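Local coordinates for arginase (Medicago truncatula, PDB 6VSS), which hydrolyses L-arginine to urea and L-ornithine at a two-manganese centre, and also converts agmatine to putrescine, at residues 86-89 and 90-94; 271-274 and 275-279; 287-291 and 292-296. One frame throughout, in Å; residues are numbered along the deposited sequence. Where two conformers were deposited one is given.

Interaction 1: residues 86-89 and 90-94; sequences PRIR and EAIWC
The carbonyl oxygen Arg-87 O is gripped twice: the backbone N of Ala-91 donates to it over 3.1 Å, and water 1 donates to it over 2.8 Å. The same water turns its other proton to Glu-90 OE1, 3.0 Å away, so one molecule ties the backbone to a carboxylate three residues on. Glu-90 gets there because its CG lies anti to its own N (chi1 162°) and the chain stays extended beyond it; OE1 also accepts from Gln-316 of the second subunit. The other i to i+4 bonds are in place as well. Ile-92 N meets Ile-88 O at 2.9 Å, and Glu-90 N binds Pro-86 O. Trp-93 N reaches Arg-89 O at 3.2 Å, the last such bond before the chain leaves the helix at Trp-93.

The indole folds back over this final turn. Its CE3 edge comes to 3.3 Å from Arg-89 O, near the ring plane, and lies 4.0 Å from Arg-89 CB, where the aliphatic stem of Arg-89 passes the ring at a slant. One face of the indole receives Ile-92 CG2 over its centre. One turn apart, Ile-88 CG2 touches Ile-92 CD1 at 4.2 Å. Arg-89, bent at chi3 (-69°), carries its guanidinium to two carboxylates: NH1 forms a salt bridge with Asp-118, and NE forms one with Glu-122 of the second subunit.

Helix 84-92 thus lies with Ile-88, Ala-91 and Ile-92 on helix 323-339, while Arg-89, and Trp-93 just past the helix, lie against strands 63-69 and 113-118 at one edge of the chain's parallel sheet.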
loop_
_atom_site.group_PDB
_atom_site.type_symbol
_atom_site.label_atom_id
_atom_site.label_comp_id
_atom_site.label_asym_id
_atom_site.label_seq_id
_atom_site.Cartn_x
_atom_site.Cartn_y
_atom_site.Cartn_z
ATOM N N PRO B 86 6.045 -8.095 -20.144
ATOM C CA PRO B 86 7.380 -7.620 -19.760
ATOM C C PRO B 86 7.624 -7.727 -18.251
ATOM O O PRO B 86 8.753 -7.994 -17.857
ATOM C CB PRO B 86 7.399 -6.123 -20.132
ATOM C CG PRO B 86 6.362 -6.039 -21.230
ATOM C CD PRO B 86 5.292 -7.037 -20.811
ATOM N N ARG B 87 6.568 -7.598 -17.459
ATOM C CA ARG B 87 6.643 -7.753 -15.972
ATOM C C ARG B 87 6.919 -9.226 -15.657
ATOM O O ARG B 87 7.745 -9.483 -14.825
ATOM C CB ARG B 87 5.383 -7.204 -15.292
ATOM C CG ARG B 87 5.319 -5.685 -15.300
ATOM C CD ARG B 87 6.353 -5.077 -14.369
ATOM N NE ARG B 87 5.882 -5.089 -12.981
ATOM C CZ ARG B 87 4.985 -4.206 -12.507
ATOM N NH1 ARG B 87 4.593 -4.249 -11.241
ATOM N NH2 ARG B 87 4.486 -3.277 -13.315
ATOM N N ILE B 88 6.270 -10.133 -16.379
ATOM C CA ILE B 88 6.523 -11.593 -16.162
ATOM C C ILE B 88 7.961 -11.937 -16.573
ATOM O O ILE B 88 8.674 -12.527 -15.737
ATOM C CB ILE B 88 5.488 -12.461 -16.874
ATOM C CG1 ILE B 88 4.072 -12.204 -16.364
ATOM C CG2 ILE B 88 5.838 -13.937 -16.744
ATOM C CD1 ILE B 88 3.032 -12.740 -17.358
ATOM N N ARG B 89 8.447 -11.520 -17.736
ATOM C CA ARG B 89 9.864 -11.840 -18.085
ATOM C C ARG B 89 10.819 -11.292 -17.021
ATOM O O ARG B 89 11.813 -11.924 -16.706
ATOM C CB ARG B 89 10.244 -11.339 -19.466
ATOM C CG ARG B 89 9.419 -12.023 -20.538
ATOM C CD ARG B 89 9.832 -11.655 -21.911
ATOM N NE ARG B 89 9.466 -10.278 -22.110
ATOM C CZ ARG B 89 8.344 -9.874 -22.720
ATOM N NH1 ARG B 89 7.521 -10.750 -23.250
ATOM N NH2 ARG B 89 8.110 -8.604 -22.888
ATOM N N GLU B 90 10.634 -10.076 -16.595
ATOM C CA GLU B 90 11.564 -9.529 -15.591
ATOM C C GLU B 90 11.528 -10.437 -14.350
ATOM O O GLU B 90 12.557 -10.639 -13.741
ATOM C CB GLU B 90 11.193 -8.093 -15.232
ATOM C CG GLU B 90 11.840 -7.714 -13.936
ATOM C CD GLU B 90 11.604 -6.290 -13.524
ATOM O OE1 GLU B 90 10.515 -6.009 -12.993
ATOM O OE2 GLU B 90 12.492 -5.478 -13.781
ATOM N N ALA B 91 10.348 -10.850 -13.878
ATOM C CA ALA B 91 10.260 -11.682 -12.667
ATOM C C ALA B 91 10.867 -13.073 -12.915
ATOM O O ALA B 91 11.426 -13.617 -11.994
ATOM C CB ALA B 91 8.840 -11.724 -12.170
ATOM N N ILE B 92 10.777 -13.635 -14.123
ATOM C CA ILE B 92 11.407 -14.944 -14.408
ATOM C C ILE B 92 12.893 -14.816 -14.124
ATOM O O ILE B 92 13.478 -15.770 -13.606
ATOM C CB ILE B 92 11.182 -15.402 -15.854
ATOM C CG1 ILE B 92 9.748 -15.861 -16.068
ATOM C CG2 ILE B 92 12.152 -16.499 -16.237
ATOM C CD1 ILE B 92 9.401 -15.948 -17.564
ATOM N N TRP B 93 13.455 -13.711 -14.601
ATOM C CA TRP B 93 14.900 -13.434 -14.647
ATOM C C TRP B 93 15.236 -12.509 -13.453
ATOM O O TRP B 93 16.221 -11.831 -13.557
ATOM C CB TRP B 93 15.207 -12.969 -16.088
ATOM C CG TRP B 93 15.252 -14.122 -17.074
ATOM C CD1 TRP B 93 16.107 -15.183 -16.947
ATOM C CD2 TRP B 93 14.436 -14.443 -18.242
ATOM N NE1 TRP B 93 15.883 -16.135 -17.911
ATOM C CE2 TRP B 93 14.886 -15.699 -18.745
ATOM C CE3 TRP B 93 13.346 -13.845 -18.913
ATOM C CZ2 TRP B 93 14.338 -16.319 -19.883
ATOM C CZ3 TRP B 93 12.787 -14.462 -20.029
ATOM C CH2 TRP B 93 13.264 -15.697 -20.494
ATOM N N CYS B 94 14.526 -12.614 -12.293
ATOM C CA CYS B 94 14.586 -11.710 -11.087
ATOM C C CYS B 94 15.686 -12.076 -10.066
ATOM O O CYS B 94 15.842 -13.285 -9.731
ATOM C CB CYS B 94 13.275 -11.726 -10.298
ATOM S SG CYS B 94 13.369 -11.136 -8.571
HETATM O O HOH W 1 8.189 -7.818 -12.674
#

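Interaction 2: residues 271-274 and 275-279; sequences DSLD and PSIAP. With MN (manganese (II) ion), chain I.
After Asp-274 the backbone turns tightly through helical angles at Pro-275 to Ile-277, and Asp-274 O takes two N-H groups on the way, Ile-277 N from above its carbonyl plane and Ala-278 N in that plane, each at 3.0 Å. The Asp-274 side chain closes the same turn. Its CG stands anti to the backbone N (chi1 -165°), which brings OD2 round to Ser-276: OG donates to it at 2.7 Å, on the anti side, and Ser-276 N donates at 3.0 Å. These two donors reach OD2 from opposite faces of the carboxylate, fixing its rotation, while CG rests 3.4 Å from Pro-275 CD. The other oxygen, OD1, accepts the backbone N-H groups of Gly-287 and Gly-288, leaving a buried carboxylate supplied with donors at both ends.

The rest of the contact is apolar. Leu-273 CB meets Ala-278 CB at 3.9 Å, and its CD1 touches Ile-277 CG2 more loosely. Asp-274 and Ser-276 also pack on Ile-277 of the third subunit.

Asp-271, at the start of this loop, faces the other way and chelates manganese with both oxygens, OD1 at 2.3 Å and OD2 at 2.2 Å; water 3, Asp-184, His-186 and Asp-269 also bind that ion. The turn itself is an Asx turn with proline as its second residue, extended by the main-chain bonds from Ile-277 and Ala-278 into an Asx motif; it begins three residues after a ligand of the binuclear manganese site characteristic of arginases.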
loop_
_atom_site.group_PDB
_atom_site.type_symbol
_atom_site.label_atom_id
_atom_site.label_comp_id
_atom_site.label_asym_id
_atom_site.label_seq_id
_atom_site.Cartn_x
_atom_site.Cartn_y
_atom_site.Cartn_z
ATOM N N ASP B 271 -6.089 -16.110 -12.191
ATOM C CA ASP B 271 -7.253 -15.974 -11.263
ATOM C C ASP B 271 -7.784 -17.339 -10.859
ATOM O O ASP B 271 -8.559 -17.295 -9.900
ATOM C CB ASP B 271 -8.402 -15.064 -11.694
ATOM C CG ASP B 271 -9.278 -15.552 -12.824
ATOM O OD1 ASP B 271 -9.289 -16.716 -13.159
ATOM O OD2 ASP B 271 -9.883 -14.710 -13.399
ATOM N N SER B 272 -7.260 -18.461 -11.371
ATOM C CA SER B 272 -7.462 -19.803 -10.776
ATOM C C SER B 272 -6.994 -19.811 -9.316
ATOM O O SER B 272 -7.634 -20.457 -8.478
ATOM C CB SER B 272 -6.801 -20.910 -11.545
ATOM O OG SER B 272 -5.389 -20.775 -11.595
ATOM N N LEU B 273 -5.952 -19.070 -9.006
ATOM C CA LEU B 273 -5.377 -19.062 -7.639
ATOM C C LEU B 273 -6.196 -18.162 -6.743
ATOM O O LEU B 273 -6.794 -17.164 -7.232
ATOM C CB LEU B 273 -3.952 -18.543 -7.691
ATOM C CG LEU B 273 -2.954 -19.464 -8.376
ATOM C CD1 LEU B 273 -1.687 -18.701 -8.741
ATOM C CD2 LEU B 273 -2.628 -20.629 -7.472
ATOM N N ASP B 274 -6.239 -18.523 -5.462
ATOM C CA ASP B 274 -6.917 -17.687 -4.461
ATOM C C ASP B 274 -6.316 -16.282 -4.560
ATOM O O ASP B 274 -5.122 -16.073 -4.797
ATOM C CB ASP B 274 -6.771 -18.245 -3.066
ATOM C CG ASP B 274 -7.769 -17.584 -2.136
ATOM O OD1 ASP B 274 -8.947 -17.966 -2.140
ATOM O OD2 ASP B 274 -7.348 -16.687 -1.406
ATOM N N PRO B 275 -7.152 -15.242 -4.440
ATOM C CA PRO B 275 -6.644 -13.873 -4.439
ATOM C C PRO B 275 -5.670 -13.573 -3.278
ATOM O O PRO B 275 -4.979 -12.673 -3.424
ATOM C CB PRO B 275 -7.921 -13.017 -4.251
ATOM C CG PRO B 275 -9.027 -13.873 -4.740
ATOM C CD PRO B 275 -8.621 -15.294 -4.429
ATOM N N SER B 276 -5.591 -14.359 -2.213
ATOM C CA SER B 276 -4.574 -14.172 -1.144
ATOM C C SER B 276 -3.174 -14.440 -1.726
ATOM O O SER B 276 -2.168 -14.005 -1.115
ATOM C CB SER B 276 -4.823 -15.100 -0.005
ATOM O OG SER B 276 -4.835 -16.463 -0.465
ATOM N N ILE B 277 -3.117 -15.289 -2.757
ATOM C CA ILE B 277 -1.875 -15.743 -3.451
ATOM C C ILE B 277 -1.609 -14.841 -4.673
ATOM O O ILE B 277 -0.436 -14.464 -4.947
ATOM C CB ILE B 277 -2.028 -17.237 -3.856
ATOM C CG1 ILE B 277 -2.396 -18.170 -2.698
ATOM C CG2 ILE B 277 -0.787 -17.761 -4.512
ATOM C CD1 ILE B 277 -1.574 -17.913 -1.478
ATOM N N ALA B 278 -2.651 -14.524 -5.406
ATOM C CA ALA B 278 -2.591 -13.858 -6.718
ATOM C C ALA B 278 -3.470 -12.618 -6.702
ATOM O O ALA B 278 -4.485 -12.620 -7.352
ATOM C CB ALA B 278 -3.014 -14.810 -7.805
ATOM N N PRO B 279 -3.157 -11.578 -5.917
ATOM C CA PRO B 279 -3.985 -10.394 -5.895
ATOM C C PRO B 279 -3.982 -9.622 -7.222
ATOM O O PRO B 279 -4.915 -8.970 -7.514
ATOM C CB PRO B 279 -3.429 -9.555 -4.738
ATOM C CG PRO B 279 -2.063 -10.087 -4.483
ATOM C CD PRO B 279 -2.035 -11.501 -5.010
HETATM MN MN MN I . -10.489 -16.137 -15.009
HETATM O O HOH W 2 -6.704 -14.556 -7.691
HETATM O O HOH W 3 -11.589 -16.205 -16.873
#

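Interaction 3: residues 287-291 and 292-296; sequences GGLLF and RDILN
This is the N-terminus of helix 291-300, with Leu-290 at the N-cap and Asp-293 supplying half of a capping box. Asp-293 OD2 accepts Leu-290 N at 2.9 Å, on the anti side of the carboxylate, and Asp-293 N returns to Leu-290 O at 3.0 Å. With CG beside its own N (chi1 -72°), the carboxylate leans back over the cap, and its OD1 forms a salt bridge with Arg-249. Just outside the cap, Leu-289 CD1 meets Ile-294 CG1 at 4.1 Å, the pairing of a hydrophobic staple.

Leu-295 CD1 sits at the edge of the Phe-291 ring, near its plane, 3.4 Å from CE2. It also lies over one face of the Arg-292 guanidinium, toward its rim; that group bonds Glu-102 and, through NH2, Gly-287 O of the fourth subunit.

With an alanine here in place of Asp-293, Leu-290 N is likely to lose its acceptor and Arg-249 its salt-bridge mate, and the helix entry could fray. The carboxylate thus serves a backbone N-H and an arginine together, and its negative charge probably also suits the positive end of the helix dipole.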
loop_
_atom_site.group_PDB
_atom_site.type_symbol
_atom_site.label_atom_id
_atom_site.label_comp_id
_atom_site.label_asym_id
_atom_site.label_seq_id
_atom_site.Cartn_x
_atom_site.Cartn_y
_atom_site.Cartn_z
ATOM N N GLY B 287 -11.760 -18.252 -2.498
ATOM C CA GLY B 287 -11.915 -19.718 -2.421
ATOM C C GLY B 287 -11.225 -20.458 -3.555
ATOM O O GLY B 287 -11.778 -21.500 -3.948
ATOM N N GLY B 288 -10.015 -20.024 -3.965
ATOM C CA GLY B 288 -9.360 -20.514 -5.171
ATOM C C GLY B 288 -8.326 -21.565 -4.839
ATOM O O GLY B 288 -8.183 -21.919 -3.667
ATOM N N LEU B 289 -7.549 -21.954 -5.822
ATOM C CA LEU B 289 -6.432 -22.931 -5.670
ATOM C C LEU B 289 -5.270 -22.342 -4.853
ATOM O O LEU B 289 -5.051 -21.113 -4.880
ATOM C CB LEU B 289 -5.952 -23.332 -7.046
ATOM C CG LEU B 289 -7.003 -24.020 -7.899
ATOM C CD1 LEU B 289 -6.548 -24.123 -9.338
ATOM C CD2 LEU B 289 -7.318 -25.372 -7.349
ATOM N N LEU B 290 -4.521 -23.200 -4.201
ATOM C CA LEU B 290 -3.207 -22.802 -3.668
ATOM C C LEU B 290 -2.196 -23.048 -4.770
ATOM O O LEU B 290 -2.469 -23.797 -5.739
ATOM C CB LEU B 290 -2.847 -23.585 -2.404
ATOM C CG LEU B 290 -3.898 -23.578 -1.298
ATOM C CD1 LEU B 290 -3.463 -24.536 -0.184
ATOM C CD2 LEU B 290 -4.101 -22.162 -0.782
ATOM N N PHE B 291 -1.079 -22.358 -4.655
ATOM C CA PHE B 291 -0.018 -22.400 -5.677
ATOM C C PHE B 291 0.384 -23.865 -5.973
ATOM O O PHE B 291 0.448 -24.286 -7.156
ATOM C CB PHE B 291 1.171 -21.521 -5.278
ATOM C CG PHE B 291 2.099 -21.325 -6.445
ATOM C CD1 PHE B 291 1.899 -20.296 -7.351
ATOM C CD2 PHE B 291 3.129 -22.218 -6.701
ATOM C CE1 PHE B 291 2.733 -20.120 -8.457
ATOM C CE2 PHE B 291 3.962 -22.044 -7.808
ATOM C CZ PHE B 291 3.757 -21.003 -8.685
ATOM N N ARG B 292 0.588 -24.622 -4.910
ATOM C CA ARG B 292 1.021 -26.037 -4.889
ATOM C C ARG B 292 -0.068 -26.925 -5.513
ATOM O O ARG B 292 0.231 -28.027 -5.908
ATOM C CB ARG B 292 1.394 -26.242 -3.413
ATOM C CG ARG B 292 1.845 -27.629 -3.001
ATOM C CD ARG B 292 3.264 -28.025 -3.350
ATOM N NE ARG B 292 4.180 -26.899 -3.275
ATOM C CZ ARG B 292 5.318 -26.780 -3.993
ATOM N NH1 ARG B 292 5.667 -27.709 -4.868
ATOM N NH2 ARG B 292 6.077 -25.695 -3.858
ATOM N N ASP B 293 -1.329 -26.521 -5.587
ATOM C CA ASP B 293 -2.335 -27.393 -6.262
ATOM C C ASP B 293 -2.045 -27.413 -7.768
ATOM O O ASP B 293 -2.020 -28.477 -8.384
ATOM C CB ASP B 293 -3.769 -26.882 -6.076
ATOM C CG ASP B 293 -4.362 -27.048 -4.697
ATOM O OD1 ASP B 293 -4.327 -28.154 -4.189
ATOM O OD2 ASP B 293 -4.902 -26.074 -4.185
ATOM N N ILE B 294 -1.790 -26.259 -8.362
ATOM C CA ILE B 294 -1.435 -26.213 -9.814
ATOM C C ILE B 294 -0.153 -27.056 -10.046
ATOM O O ILE B 294 -0.058 -27.764 -11.093
ATOM C CB ILE B 294 -1.273 -24.759 -10.289
ATOM C CG1 ILE B 294 -2.556 -23.958 -10.017
ATOM C CG2 ILE B 294 -0.892 -24.717 -11.762
ATOM C CD1 ILE B 294 -2.616 -22.634 -10.686
ATOM N N LEU B 295 0.831 -26.979 -9.137
ATOM C CA LEU B 295 2.140 -27.651 -9.372
ATOM C C LEU B 295 1.931 -29.171 -9.277
ATOM O O LEU B 295 2.529 -29.915 -10.050
ATOM C CB LEU B 295 3.188 -27.178 -8.350
ATOM C CG LEU B 295 3.637 -25.731 -8.486
ATOM C CD1 LEU B 295 4.752 -25.375 -7.532
ATOM C CD2 LEU B 295 4.077 -25.426 -9.890
ATOM N N ASN B 296 1.138 -29.626 -8.317
ATOM C CA ASN B 296 0.825 -31.077 -8.170
ATOM C C ASN B 296 0.231 -31.624 -9.478
ATOM O O ASN B 296 0.697 -32.676 -9.998
ATOM C CB ASN B 296 -0.119 -31.311 -7.008
ATOM C CG ASN B 296 0.533 -31.040 -5.670
ATOM O OD1 ASN B 296 1.750 -30.960 -5.575
ATOM N ND2 ASN B 296 -0.265 -30.902 -4.629
#

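How the interactions relate
Along the chain the three follow in series: interaction 1 lies on helix 84-92, interaction 2 in the loop after strand 264-269, and interaction 3 where that loop enters helix 291-300. Interactions 2 and 3 are neighbours, their centres about 9 Å apart, joined by Asp-274 N to Leu-289 O at 2.9 Å and by the packing of Ser-272 OG on Ile-294 CD1. Interaction 1 stands apart, its centre about 19 Å from that of interaction 2 and 21 Å from that of interaction 3. Helix 323-339 is common to all, packing on Ile-88, Leu-273 and Phe-291. Each also touches other subunits, so the metal-bearing loop and both helices are built into the hexamer.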